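Local coordinates for protein dihydropteroate synthase (Stenotrophomonas maltophilia, PDB 7L6P) that probably condenses para-aminobenzoate with 6-hydroxymethyl-7,8-dihydropterin diphosphate to form 7,8-dihydropteroate, the immediate precursor of folates, with magnesium as cofactor, at residues D169-V174 and S217-E222; Q180-A185 and L223-L228; K205-N210 and G238-R243. All blocks are in the same frame, centred on the assembly; numbering follows the deposited sequence.

Contact 1. Residues D169-V174 and S217-E222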
# COMPACT_ATOMS: atom_id res chain seq x y z
N ASP A 169 18.82 -20.57 7.84
CA ASP A 169 17.85 -19.77 8.58
C ASP A 169 18.16 -18.32 8.25
O ASP A 169 19.09 -17.75 8.84
CB ASP A 169 17.98 -20.05 10.07
CG ASP A 169 16.94 -19.35 10.88
OD1 ASP A 169 16.62 -18.18 10.60
OD2 ASP A 169 16.44 -20.00 11.83
N VAL A 170 17.40 -17.73 7.32
CA VAL A 170 17.78 -16.42 6.80
C VAL A 170 17.68 -15.37 7.89
O VAL A 170 18.51 -14.45 7.95
CB VAL A 170 16.94 -16.06 5.55
CG1 VAL A 170 15.45 -15.98 5.87
CG2 VAL A 170 17.44 -14.74 4.95
N VAL A 171 16.67 -15.46 8.76
CA VAL A 171 16.53 -14.48 9.83
C VAL A 171 17.71 -14.58 10.79
O VAL A 171 18.43 -13.60 11.00
CB VAL A 171 15.19 -14.67 10.57
CG1 VAL A 171 15.14 -13.83 11.84
CG2 VAL A 171 14.01 -14.33 9.64
N ALA A 172 17.98 -15.78 11.31
CA ALA A 172 19.07 -15.94 12.27
C ALA A 172 20.41 -15.54 11.67
O ALA A 172 21.26 -14.95 12.36
CB ALA A 172 19.12 -17.39 12.77
N GLU A 173 20.62 -15.82 10.38
CA GLU A 173 21.91 -15.54 9.75
C GLU A 173 22.08 -14.05 9.45
O GLU A 173 23.19 -13.53 9.54
CB GLU A 173 22.05 -16.36 8.47
CG GLU A 173 22.29 -17.82 8.79
CD GLU A 173 22.36 -18.71 7.54
OE1 GLU A 173 23.17 -18.41 6.62
OE2 GLU A 173 21.62 -19.72 7.51
N VAL A 174 20.99 -13.38 9.04
CA VAL A 174 21.04 -11.93 8.87
C VAL A 174 21.24 -11.25 10.21
O VAL A 174 22.02 -10.30 10.34
CB VAL A 174 19.77 -11.41 8.15
CG1 VAL A 174 19.72 -9.90 8.19
CG2 VAL A 174 19.73 -11.88 6.70
N SER A 217 10.68 -8.94 10.13
CA SER A 217 11.66 -7.87 10.30
C SER A 217 11.57 -7.18 11.67
O SER A 217 12.56 -6.58 12.11
CB SER A 217 11.51 -6.82 9.21
OG SER A 217 10.22 -6.27 9.21
N GLU A 218 10.43 -7.25 12.34
CA GLU A 218 10.35 -6.66 13.67
C GLU A 218 11.35 -7.27 14.62
O GLU A 218 11.75 -6.61 15.59
CB GLU A 218 8.94 -6.80 14.22
CG GLU A 218 8.53 -5.74 15.16
CD GLU A 218 7.04 -5.76 15.35
OE1 GLU A 218 6.35 -6.38 14.49
OE2 GLU A 218 6.56 -5.16 16.35
N ARG A 219 11.80 -8.50 14.34
CA ARG A 219 12.81 -9.17 15.16
C ARG A 219 14.05 -8.30 15.34
O ARG A 219 14.72 -8.37 16.38
CB ARG A 219 13.17 -10.50 14.50
CG ARG A 219 13.94 -11.49 15.34
CD ARG A 219 15.39 -11.59 14.88
NE ARG A 219 16.20 -12.34 15.84
CZ ARG A 219 16.63 -11.85 17.00
NH1 ARG A 219 16.36 -10.60 17.36
NH2 ARG A 219 17.34 -12.63 17.81
N PHE A 220 14.39 -7.49 14.34
CA PHE A 220 15.65 -6.75 14.34
C PHE A 220 15.60 -5.44 15.12
O PHE A 220 16.64 -4.78 15.28
CB PHE A 220 16.10 -6.52 12.89
CG PHE A 220 16.33 -7.79 12.12
CD1 PHE A 220 15.27 -8.46 11.52
CD2 PHE A 220 17.60 -8.34 12.00
CE1 PHE A 220 15.48 -9.66 10.79
CE2 PHE A 220 17.81 -9.53 11.27
CZ PHE A 220 16.74 -10.19 10.67
N LEU A 221 14.42 -5.04 15.62
CA LEU A 221 14.37 -3.86 16.48
C LEU A 221 15.12 -4.10 17.78
O LEU A 221 15.49 -3.13 18.45
CB LEU A 221 12.91 -3.50 16.79
CG LEU A 221 12.13 -2.91 15.63
CD1 LEU A 221 10.71 -2.68 16.07
CD2 LEU A 221 12.79 -1.63 15.11
N GLU A 222 15.34 -5.36 18.15
CA GLU A 222 16.08 -5.67 19.37
C GLU A 222 17.53 -5.23 19.25
O GLU A 222 18.21 -5.09 20.27
CB GLU A 222 15.97 -7.15 19.71
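Phe220 reaches out of a 3-10 turn and brings the far end of its ring against two valines one helical turn apart, joining the start of helix 170-188 to the 3-10 segment that follows helix 207-215 in this TIM barrel. Val174 stands at about a right angle to the phenylalanine side chain, and its CG1 lies 3.6 Å from Phe220 CE2. The side chain of Val171 crosses that of Phe220 at a slant, its CG1 4.1 Å from Phe220 CZ, and the backbone O of Val171 lies 3.8 Å from the same CZ. Both valines hold CG1 anti to the backbone nitrogen (chi1 170°), which turns that methyl to the ring. In one of two modelled conformers of Arg219, its CD also lies 3.8 Å from Val171 CG1. His175 and Leu178, further along helix 170-188, also touch Phe220. At the start of this helix Asp169 is the N-cap, its OD1 accepting from Ala172 N at 2.8 Å. No hydrogen bond crosses between 169-174 and 217-222, which implies that they are held together mainly by apolar contact, with Val171 O lying against the ring and Arg219 CD adding to it, in one conformer, at the exposed margin.

Contact 2. Residues Q180-A185 and L223-L228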
# COMPACT_ATOMS: atom_id res chain seq x y z
N GLN A 180 27.46 -8.72 14.27
CA GLN A 180 28.92 -8.69 14.17
C GLN A 180 29.42 -7.42 13.52
O GLN A 180 30.47 -6.89 13.92
CB GLN A 180 29.43 -9.91 13.41
CG GLN A 180 30.88 -10.19 13.58
CD GLN A 180 31.74 -9.47 12.57
OE1 GLN A 180 31.25 -9.00 11.55
NE2 GLN A 180 33.04 -9.36 12.86
N ARG A 181 28.69 -6.88 12.55
CA ARG A 181 29.04 -5.60 11.96
C ARG A 181 28.87 -4.47 12.97
O ARG A 181 29.66 -3.53 12.99
CB ARG A 181 28.20 -5.34 10.71
CG ARG A 181 28.28 -6.42 9.64
CD ARG A 181 29.72 -6.82 9.36
NE ARG A 181 30.54 -5.67 8.98
CZ ARG A 181 31.85 -5.59 9.21
NH1 ARG A 181 32.52 -6.58 9.79
NH2 ARG A 181 32.51 -4.49 8.85
N LEU A 182 27.81 -4.53 13.79
CA LEU A 182 27.64 -3.52 14.83
C LEU A 182 28.78 -3.57 15.85
O LEU A 182 29.34 -2.54 16.21
CB LEU A 182 26.29 -3.67 15.53
CG LEU A 182 25.02 -3.27 14.74
CD1 LEU A 182 23.75 -3.88 15.34
CD2 LEU A 182 24.87 -1.76 14.65
N PHE A 183 29.17 -4.78 16.28
CA PHE A 183 30.29 -4.89 17.21
C PHE A 183 31.59 -4.40 16.59
O PHE A 183 32.37 -3.70 17.24
CB PHE A 183 30.48 -6.31 17.73
CG PHE A 183 31.65 -6.44 18.65
CD1 PHE A 183 31.54 -6.06 19.98
CD2 PHE A 183 32.87 -6.93 18.19
CE1 PHE A 183 32.61 -6.15 20.85
CE2 PHE A 183 33.94 -7.03 19.03
CZ PHE A 183 33.82 -6.64 20.38
N ALA A 184 31.86 -4.78 15.34
CA ALA A 184 33.07 -4.29 14.69
C ALA A 184 33.04 -2.77 14.58
O ALA A 184 34.05 -2.10 14.83
CB ALA A 184 33.23 -4.94 13.32
N ALA A 185 31.88 -2.20 14.24
CA ALA A 185 31.75 -0.75 14.25
C ALA A 185 31.96 -0.19 15.65
O ALA A 185 32.63 0.83 15.83
CB ALA A 185 30.39 -0.34 13.70
N LEU A 223 18.07 -5.09 18.04
CA LEU A 223 19.41 -4.52 17.90
C LEU A 223 19.50 -3.08 18.40
O LEU A 223 20.61 -2.60 18.64
CB LEU A 223 19.87 -4.61 16.44
CG LEU A 223 19.99 -6.08 16.03
CD1 LEU A 223 20.29 -6.31 14.53
CD2 LEU A 223 21.05 -6.73 16.91
N GLY A 224 18.38 -2.38 18.55
CA GLY A 224 18.40 -1.05 19.13
C GLY A 224 18.87 0.08 18.24
O GLY A 224 19.24 1.13 18.75
N VAL A 225 18.89 -0.11 16.92
CA VAL A 225 19.28 0.94 15.98
C VAL A 225 18.17 1.09 14.95
O VAL A 225 17.43 0.13 14.68
CB VAL A 225 20.63 0.61 15.28
CG1 VAL A 225 21.78 0.63 16.25
CG2 VAL A 225 20.53 -0.73 14.62
N PRO A 226 18.06 2.26 14.32
CA PRO A 226 17.05 2.43 13.27
C PRO A 226 17.26 1.46 12.12
O PRO A 226 18.40 1.10 11.77
CB PRO A 226 17.23 3.88 12.83
CG PRO A 226 17.86 4.57 14.02
CD PRO A 226 18.75 3.52 14.65
N MET A 227 16.15 1.05 11.52
CA MET A 227 16.13 0.08 10.45
C MET A 227 15.66 0.75 9.17
O MET A 227 14.59 1.37 9.15
CB MET A 227 15.23 -1.11 10.79
CG MET A 227 15.26 -2.22 9.72
SD MET A 227 14.60 -3.77 10.35
CE MET A 227 13.02 -3.17 11.01
N LEU A 228 16.46 0.62 8.12
CA LEU A 228 16.13 1.14 6.81
C LEU A 228 15.70 -0.02 5.92
O LEU A 228 16.35 -1.08 5.90
CB LEU A 228 17.34 1.86 6.22
CG LEU A 228 17.23 2.48 4.82
CD1 LEU A 228 18.15 3.70 4.70
CD2 LEU A 228 17.59 1.44 3.76
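Leu182 has CG anti to its carbonyl carbon (chi1 -72°), and with chi2 at 162° its two methyls part to serve different residues across the contact. This is the outer layer of a TIM barrel, where helix 170-188 packs against the segment leading into the parallel strand 227-229. Leu223, with a similar first torsion, meets the leucine obliquely, using its CB rather than its branch: Leu182 CD1 lies 4.1 Å from Leu223 CB. Leu223 also touches His175, Leu178 and Val179 of the same helix and Ile197 of the neighbouring strand.

Between Leu223 and Val225, Gly224 takes a positive phi (77°), and the side chains of Leu223 and Val225 on either side of it both start toward the helix. Val225 also packs on Ile197, while Leu182 extends to Leu151, so that the leucine joins its helix to strand 149-152 and to the segment leading into strand 227-229. Nothing polar passes between the segments, and the modest contact is made by hydrocarbon alone. Arg181, the residue before it on the helix, is occupied elsewhere: its NE bonds to the carbonyl O of Gly132. The second methyl of the leucine completes the contact, with Leu182 CD2 standing 4.2 Å from Val225 CG1.

Contact 3. Residues K205-N210 and G238-R243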
# COMPACT_ATOMS: atom_id res chain seq x y z
N LYS A 205 19.44 -12.89 -2.02
CA LYS A 205 18.21 -13.41 -1.44
C LYS A 205 17.20 -13.76 -2.52
O LYS A 205 16.97 -12.98 -3.44
CB LYS A 205 17.59 -12.40 -0.47
CG LYS A 205 18.34 -12.30 0.85
CD LYS A 205 18.34 -10.87 1.37
CE LYS A 205 19.36 -10.69 2.48
NZ LYS A 205 20.33 -9.60 2.16
N THR A 206 16.57 -14.92 -2.37
CA THR A 206 15.42 -15.23 -3.20
C THR A 206 14.21 -14.39 -2.79
O THR A 206 14.21 -13.71 -1.75
CB THR A 206 15.04 -16.71 -3.09
OG1 THR A 206 14.59 -16.97 -1.74
CG2 THR A 206 16.18 -17.62 -3.48
N THR A 207 13.16 -14.45 -3.61
CA THR A 207 11.92 -13.80 -3.20
C THR A 207 11.42 -14.38 -1.88
O THR A 207 10.95 -13.64 -1.01
CB THR A 207 10.85 -13.93 -4.28
OG1 THR A 207 11.28 -13.26 -5.46
CG2 THR A 207 9.52 -13.34 -3.80
N ALA A 208 11.57 -15.69 -1.69
CA ALA A 208 11.15 -16.33 -0.44
C ALA A 208 11.95 -15.80 0.74
O ALA A 208 11.38 -15.50 1.80
CB ALA A 208 11.31 -17.86 -0.54
N HIS A 209 13.27 -15.68 0.58
CA HIS A 209 14.09 -15.10 1.64
C HIS A 209 13.62 -13.69 1.97
O HIS A 209 13.55 -13.31 3.15
CB HIS A 209 15.57 -15.08 1.24
CG HIS A 209 16.14 -16.43 0.96
ND1 HIS A 209 17.11 -16.65 0.00
CD2 HIS A 209 15.86 -17.65 1.49
CE1 HIS A 209 17.42 -17.93 -0.03
NE2 HIS A 209 16.68 -18.56 0.86
N ASN A 210 13.31 -12.90 0.93
CA ASN A 210 12.88 -11.52 1.15
C ASN A 210 11.58 -11.46 1.95
O ASN A 210 11.44 -10.63 2.85
CB ASN A 210 12.71 -10.78 -0.18
CG ASN A 210 14.02 -10.34 -0.77
OD1 ASN A 210 14.99 -10.07 -0.05
ND2 ASN A 210 14.05 -10.23 -2.09
N GLY A 238 8.44 -8.03 -8.79
CA GLY A 238 7.97 -8.47 -10.10
C GLY A 238 7.64 -9.95 -10.11
O GLY A 238 6.66 -10.37 -10.73
N GLU A 239 8.41 -10.75 -9.38
CA GLU A 239 8.12 -12.17 -9.30
C GLU A 239 6.80 -12.42 -8.58
O GLU A 239 6.02 -13.29 -8.98
CB GLU A 239 9.27 -12.90 -8.63
CG GLU A 239 9.11 -14.41 -8.51
CD GLU A 239 10.45 -15.10 -8.22
OE1 GLU A 239 11.37 -14.41 -7.72
OE2 GLU A 239 10.58 -16.32 -8.52
N LEU A 240 6.52 -11.65 -7.54
CA LEU A 240 5.27 -11.83 -6.80
C LEU A 240 4.05 -11.38 -7.61
O LEU A 240 2.98 -12.00 -7.51
CB LEU A 240 5.36 -11.07 -5.47
CG LEU A 240 6.26 -11.76 -4.44
CD1 LEU A 240 6.64 -10.84 -3.30
CD2 LEU A 240 5.54 -12.97 -3.88
N THR A 241 4.19 -10.34 -8.43
CA THR A 241 3.08 -9.76 -9.17
C THR A 241 3.03 -10.12 -10.65
O THR A 241 1.96 -9.98 -11.27
CB THR A 241 3.15 -8.23 -9.08
OG1 THR A 241 4.40 -7.79 -9.63
CG2 THR A 241 3.02 -7.76 -7.65
N GLY A 242 4.10 -10.64 -11.23
CA GLY A 242 4.12 -10.86 -12.66
C GLY A 242 4.53 -9.67 -13.49
O GLY A 242 4.44 -9.75 -14.71
N ARG A 243 5.07 -8.61 -12.88
CA ARG A 243 5.44 -7.39 -13.60
C ARG A 243 6.90 -7.41 -14.01
O ARG A 243 7.79 -7.24 -13.17
CB ARG A 243 5.20 -6.15 -12.76
CG ARG A 243 3.85 -6.08 -12.16
CD ARG A 243 2.84 -5.58 -13.14
NE ARG A 243 1.53 -5.61 -12.51
CZ ARG A 243 0.38 -5.64 -13.17
NH1 ARG A 243 0.33 -5.59 -14.49
NH2 ARG A 243 -0.76 -5.72 -12.47
O HOH W 1 13.67 -15.46 -6.25
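Thr207 meets Glu239 and Leu240 with different atoms of one short side chain, which illustrates how a threonine can serve a polar and an apolar neighbour together. Its CB already lies 3.5 Å from Glu239 OE1. From there the two branches part. OG1, set beside the backbone nitrogen (chi1 -63°), donates to Glu239 OE1 at 2.5 Å, a short length whose exact value is doubtful, meeting that oxygen from above the carboxylate plane, 45° out of it. CG2 goes the other way and rests 3.7 Å from Leu240 CG, as the two side chains run antiparallel, one alongside the other.

Glu239 OE1 is gripped more than once. A water bridges it to the backbone, accepting from Thr207 N at 2.9 Å and donating to Glu239 OE1, and Arg235 forms a salt bridge with the same oxygen. This nearby positive charge would be expected to favour the ionised carboxylate. Beyond the pair, Leu240 packs on Ala285 of the second subunit.

Thr206 N bonds to His209 ND1, while His209 N bonds to Thr206 OG1 at 3.0 Å. These reciprocal bonds form a capping box, the N-terminal motif that here starts helix 207-215 beside helix 235-241 on the outside of the TIM barrel.

How the contacts relate
All three contacts lie in the part of one eight-stranded TIM barrel from helix 170-188 to helix 235-241, and their segments interleave along the chain: 169-174, 180-185, 205-210, 217-222, 223-228, 238-243. Contacts 1 and 2 share helix 170-188; their centres lie 12 Å apart, and Phe220 CB touches Met227 SD at 4.0 Å. Contact 3 stands further off, its centre 19 Å from that of contact 1 and 26 Å from that of contact 2; it meets contact 1 through Val170 and His209. Contacts 1 and 2 thus tie one outer helix to the chain between helix 207-215 and strand 227-229, contact 2 at the loop entering that strand, while contact 3 pairs the next two outer helices, where the second subunit packs.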